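Lysosome-associated membrane glycoprotein 1 (Mus musculus, PDB 5GV0) is an abundant, heavily glycosylated lysosomal membrane protein that probably assembles with other LAMP molecules. Local coordinates at residues L71-N76 with F82-V87. Residues are numbered along the deposited sequence; the frame is centred on the assembly and turned at random.
Sequences LQFGMN and FFLQGV. With NAG (2-acetamido-2-deoxy-beta-D-glucopyranose), chain G.
A classic beta bulge marks this antiparallel hairpin of strands 67-76 and 81-92, where Gln-85 and Gly-86 both face Gln-72. Gln-72 O accepts two backbone N-H groups. Gln-85 N donates to Gln-72 O at 2.8 Å, in the carbonyl plane. Gly-86 N reaches Gln-72 O at 3.1 Å, tilted from that plane. Gln-72 N returns a bond to Gly-86 O. Farther along, Gly-74 and Phe-83 exchange a pair of backbone bonds; the one from Gly-74 N to Phe-83 O is 2.9 Å.

Leu-71, Phe-73, Met-75, Phe-82, Leu-84 and Val-87 share one face. With chi1 at 178°, the Leu-84 branch is turned away from its own N, and CD1 lies over a face of the Phe-73 ring, displaced toward the rim. This CH-pi contact measures 4.2 Å from Leu-84 CD1 to the Phe-73 ring centroid. The same methyl touches Leu-71 CB. Leu-71 CD2 and Val-87 CG2 meet side by side at 3.9 Å. Val-142, Ala-144 and Leu-135 of the other sheet pack on this apolar face.

On the reverse face, Phe-83 swings its ring across the partner strand, with Gly-74 O 3.8 Å above the ring plane, over its centre. Lys-109 makes a cation-pi contact with this ring. The extended Gln-85 side chain lays its amide on Gly-74, bringing Gln-85 CD within 3.4 Å of Gly-74 CA. Asn-76 ND2 is bonded to C1 of an N-linked NAG, while its OD1 accepts from Ser-78 N.

The arrangement is typical of a bulged beta hairpin in the beta-prism fold of LAMP luminal domains, with one apolar face turned toward the other sheet.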
ATOM      1  N   LEU A  71       3.076  -0.872   3.847  1.00  9.71           N
ATOM      2  CA  LEU A  71       3.045  -1.703   2.656  1.00  8.48           C
ATOM      3  C   LEU A  71       4.393  -2.373   2.525  1.00 10.52           C
ATOM      4  O   LEU A  71       5.438  -1.725   2.674  1.00 11.98           O
ATOM      5  CB  LEU A  71       2.749  -0.875   1.413  1.00 10.85           C
ATOM      6  CG  LEU A  71       1.509   0.002   1.469  1.00 13.24           C
ATOM      7  CD1 LEU A  71       1.346   0.741   0.153  1.00 17.17           C
ATOM      8  CD2 LEU A  71       0.286  -0.841   1.785  1.00 14.35           C
ATOM      9  N   GLN A  72       4.382  -3.670   2.258  1.00  9.64           N
ATOM     10  CA  GLN A  72       5.616  -4.414   2.071  1.00 11.57           C
ATOM     11  C   GLN A  72       5.657  -4.957   0.659  1.00 10.34           C
ATOM     12  O   GLN A  72       4.707  -5.584   0.201  1.00 10.92           O
ATOM     13  CB  GLN A  72       5.727  -5.547   3.095  1.00 10.95           C
ATOM     14  CG  GLN A  72       5.609  -5.065   4.526  1.00 14.91           C
ATOM     15  CD  GLN A  72       6.211  -6.019   5.536  1.00 22.20           C
ATOM     16  OE1 GLN A  72       6.434  -7.193   5.248  1.00 24.33           O
ATOM     17  NE2 GLN A  72       6.486  -5.512   6.732  1.00 24.81           N
ATOM     18  N   PHE A  73       6.752  -4.683  -0.036  1.00 10.33           N
ATOM     19  CA  PHE A  73       6.940  -5.147  -1.400  1.00  9.95           C
ATOM     20  C   PHE A  73       8.008  -6.226  -1.420  1.00 10.75           C
ATOM     21  O   PHE A  73       9.005  -6.146  -0.699  1.00 11.60           O
ATOM     22  CB  PHE A  73       7.334  -3.989  -2.322  1.00 10.07           C
ATOM     23  CG  PHE A  73       6.254  -2.968  -2.492  1.00 10.33           C
ATOM     24  CD1 PHE A  73       6.088  -1.953  -1.560  1.00 10.89           C
ATOM     25  CD2 PHE A  73       5.385  -3.039  -3.564  1.00 10.81           C
ATOM     26  CE1 PHE A  73       5.068  -1.015  -1.706  1.00 12.39           C
ATOM     27  CE2 PHE A  73       4.369  -2.109  -3.714  1.00 11.96           C
ATOM     28  CZ  PHE A  73       4.211  -1.100  -2.789  1.00 10.72           C
ATOM     29  N   GLY A  74       7.784  -7.240  -2.243  1.00  9.69           N
ATOM     30  CA  GLY A  74       8.735  -8.314  -2.405  1.00 10.79           C
ATOM     31  C   GLY A  74       9.083  -8.489  -3.858  1.00 13.20           C
ATOM     32  O   GLY A  74       8.474  -7.897  -4.746  1.00 11.92           O
ATOM     33  N   MET A  75      10.086  -9.311  -4.109  1.00 19.64           N
ATOM     34  CA  MET A  75      10.388  -9.659  -5.475  1.00 23.80           C
ATOM     35  C   MET A  75      11.099 -10.981  -5.538  1.00 29.86           C
ATOM     36  O   MET A  75      11.726 -11.428  -4.578  1.00 29.89           O
ATOM     37  CB  MET A  75      11.223  -8.576  -6.150  1.00 21.83           C
ATOM     38  CG  MET A  75      12.570  -8.342  -5.548  1.00 27.82           C
ATOM     39  SD  MET A  75      13.620  -7.775  -6.881  1.00 27.94           S
ATOM     40  CE  MET A  75      14.089  -9.331  -7.621  1.00 22.59           C
ATOM     41  N   ASN A  76      10.976 -11.598  -6.698  1.00 22.13           N
ATOM     42  CA  ASN A  76      11.491 -12.919  -6.952  1.00 17.85           C
ATOM     43  C   ASN A  76      12.583 -12.756  -7.990  1.00 24.30           C
ATOM     44  O   ASN A  76      12.305 -12.434  -9.146  1.00 28.18           O
ATOM     45  CB  ASN A  76      10.337 -13.802  -7.409  1.00 21.41           C
ATOM     46  CG  ASN A  76      10.749 -15.210  -7.723  1.00 22.54           C
ATOM     47  OD1 ASN A  76      11.897 -15.610  -7.533  1.00 32.69           O
ATOM     48  ND2 ASN A  76       9.792 -15.981  -8.215  1.00 31.63           N
ATOM     49  N   PHE A  82       8.350  -7.682  -9.233  1.00 11.32           N
ATOM     50  CA  PHE A  82       8.072  -7.178  -7.890  1.00 10.61           C
ATOM     51  C   PHE A  82       6.569  -7.082  -7.688  1.00  9.90           C
ATOM     52  O   PHE A  82       5.801  -7.083  -8.648  1.00 11.19           O
ATOM     53  CB  PHE A  82       8.739  -5.813  -7.636  1.00 10.16           C
ATOM     54  CG  PHE A  82       8.173  -4.680  -8.457  1.00  9.73           C
ATOM     55  CD1 PHE A  82       7.057  -3.968  -8.029  1.00 11.15           C
ATOM     56  CD2 PHE A  82       8.774  -4.315  -9.652  1.00 10.99           C
ATOM     57  CE1 PHE A  82       6.546  -2.928  -8.790  1.00 12.59           C
ATOM     58  CE2 PHE A  82       8.262  -3.273 -10.413  1.00 11.33           C
ATOM     59  CZ  PHE A  82       7.158  -2.582  -9.981  1.00 10.30           C
ATOM     60  N   PHE A  83       6.158  -6.984  -6.429  1.00 10.08           N
ATOM     61  CA  PHE A  83       4.747  -6.981  -6.091  1.00  9.95           C
ATOM     62  C   PHE A  83       4.552  -6.561  -4.649  1.00 12.45           C
ATOM     63  O   PHE A  83       5.465  -6.671  -3.827  1.00 10.34           O
ATOM     64  CB  PHE A  83       4.118  -8.376  -6.324  1.00 11.59           C
ATOM     65  CG  PHE A  83       4.919  -9.508  -5.753  1.00 14.25           C
ATOM     66  CD1 PHE A  83       4.721  -9.934  -4.448  1.00 19.02           C
ATOM     67  CD2 PHE A  83       5.872 -10.151  -6.523  1.00 16.45           C
ATOM     68  CE1 PHE A  83       5.464 -10.974  -3.922  1.00 24.60           C
ATOM     69  CE2 PHE A  83       6.618 -11.194  -6.002  1.00 22.58           C
ATOM     70  CZ  PHE A  83       6.410 -11.606  -4.703  1.00 21.91           C
ATOM     71  N   LEU A  84       3.360  -6.056  -4.360  1.00 10.85           N
ATOM     72  CA  LEU A  84       2.918  -5.860  -2.986  1.00 10.57           C
ATOM     73  C   LEU A  84       2.700  -7.236  -2.380  1.00  9.96           C
ATOM     74  O   LEU A  84       1.874  -8.011  -2.888  1.00 11.57           O
ATOM     75  CB  LEU A  84       1.635  -5.040  -2.943  1.00 10.65           C
ATOM     76  CG  LEU A  84       1.045  -4.807  -1.550  1.00 10.69           C
ATOM     77  CD1 LEU A  84       1.895  -3.808  -0.772  1.00 11.61           C
ATOM     78  CD2 LEU A  84      -0.389  -4.333  -1.650  1.00 11.31           C
ATOM     79  N   GLN A  85       3.451  -7.559  -1.329  1.00  9.19           N
ATOM     80  CA  GLN A  85       3.334  -8.875  -0.714  1.00 11.19           C
ATOM     81  C   GLN A  85       2.722  -8.813   0.682  1.00 10.23           C
ATOM     82  O   GLN A  85       2.286  -9.829   1.215  1.00 10.81           O
ATOM     83  CB  GLN A  85       4.704  -9.572  -0.671  1.00 14.01           C
ATOM     84  CG  GLN A  85       5.728  -8.951   0.236  1.00 19.33           C
ATOM     85  CD  GLN A  85       7.034  -9.722   0.228  1.00 20.57           C
ATOM     86  OE1 GLN A  85       7.129 -10.815  -0.345  1.00 20.00           O
ATOM     87  NE2 GLN A  85       8.058  -9.146   0.852  1.00 23.49           N
ATOM     88  N   GLY A  86       2.669  -7.628   1.278  1.00  9.99           N
ATOM     89  CA  GLY A  86       2.168  -7.543   2.631  1.00 11.49           C
ATOM     90  C   GLY A  86       1.568  -6.210   3.008  1.00 11.29           C
ATOM     91  O   GLY A  86       1.949  -5.174   2.474  1.00 10.15           O
ATOM     92  N   VAL A  87       0.620  -6.255   3.937  1.00  9.54           N
ATOM     93  CA  VAL A  87       0.037  -5.064   4.533  1.00  9.77           C
ATOM     94  C   VAL A  87      -0.005  -5.232   6.050  1.00 14.84           C
ATOM     95  O   VAL A  87      -0.390  -6.292   6.549  1.00 11.03           O
ATOM     96  CB  VAL A  87      -1.392  -4.808   4.000  1.00 10.79           C
ATOM     97  CG1 VAL A  87      -2.167  -3.842   4.911  1.00 13.94           C
ATOM     98  CG2 VAL A  87      -1.336  -4.294   2.571  1.00 11.14           C
TER
HETATM   99  C1  NAG G 406      10.017 -17.348  -8.577  1.00 43.50           C
HETATM  100  C2  NAG G 406       8.801 -18.210  -8.305  1.00 43.74           C
HETATM  101  C3  NAG G 406       9.127 -19.659  -8.625  1.00 45.80           C
HETATM  102  C4  NAG G 406       9.596 -19.771 -10.070  1.00 49.95           C
HETATM  103  C5  NAG G 406      10.723 -18.777 -10.370  1.00 39.43           C
HETATM  104  C6  NAG G 406      11.021 -18.680 -11.846  1.00 39.99           C
HETATM  105  C7  NAG G 406       7.107 -17.648  -6.629  1.00 62.15           C
HETATM  106  C8  NAG G 406       6.786 -17.556  -5.168  1.00 62.60           C
HETATM  107  N2  NAG G 406       8.339 -18.070  -6.934  1.00 55.50           N
HETATM  108  O3  NAG G 406       7.975 -20.467  -8.417  1.00 53.83           O
HETATM  109  O4  NAG G 406      10.061 -21.091 -10.327  1.00 40.22           O
HETATM  110  O5  NAG G 406      10.370 -17.448  -9.948  1.00 34.40           O
HETATM  111  O6  NAG G 406       9.869 -18.256 -12.563  1.00 40.38           O
HETATM  112  O7  NAG G 406       6.288 -17.354  -7.495  1.00 65.44           O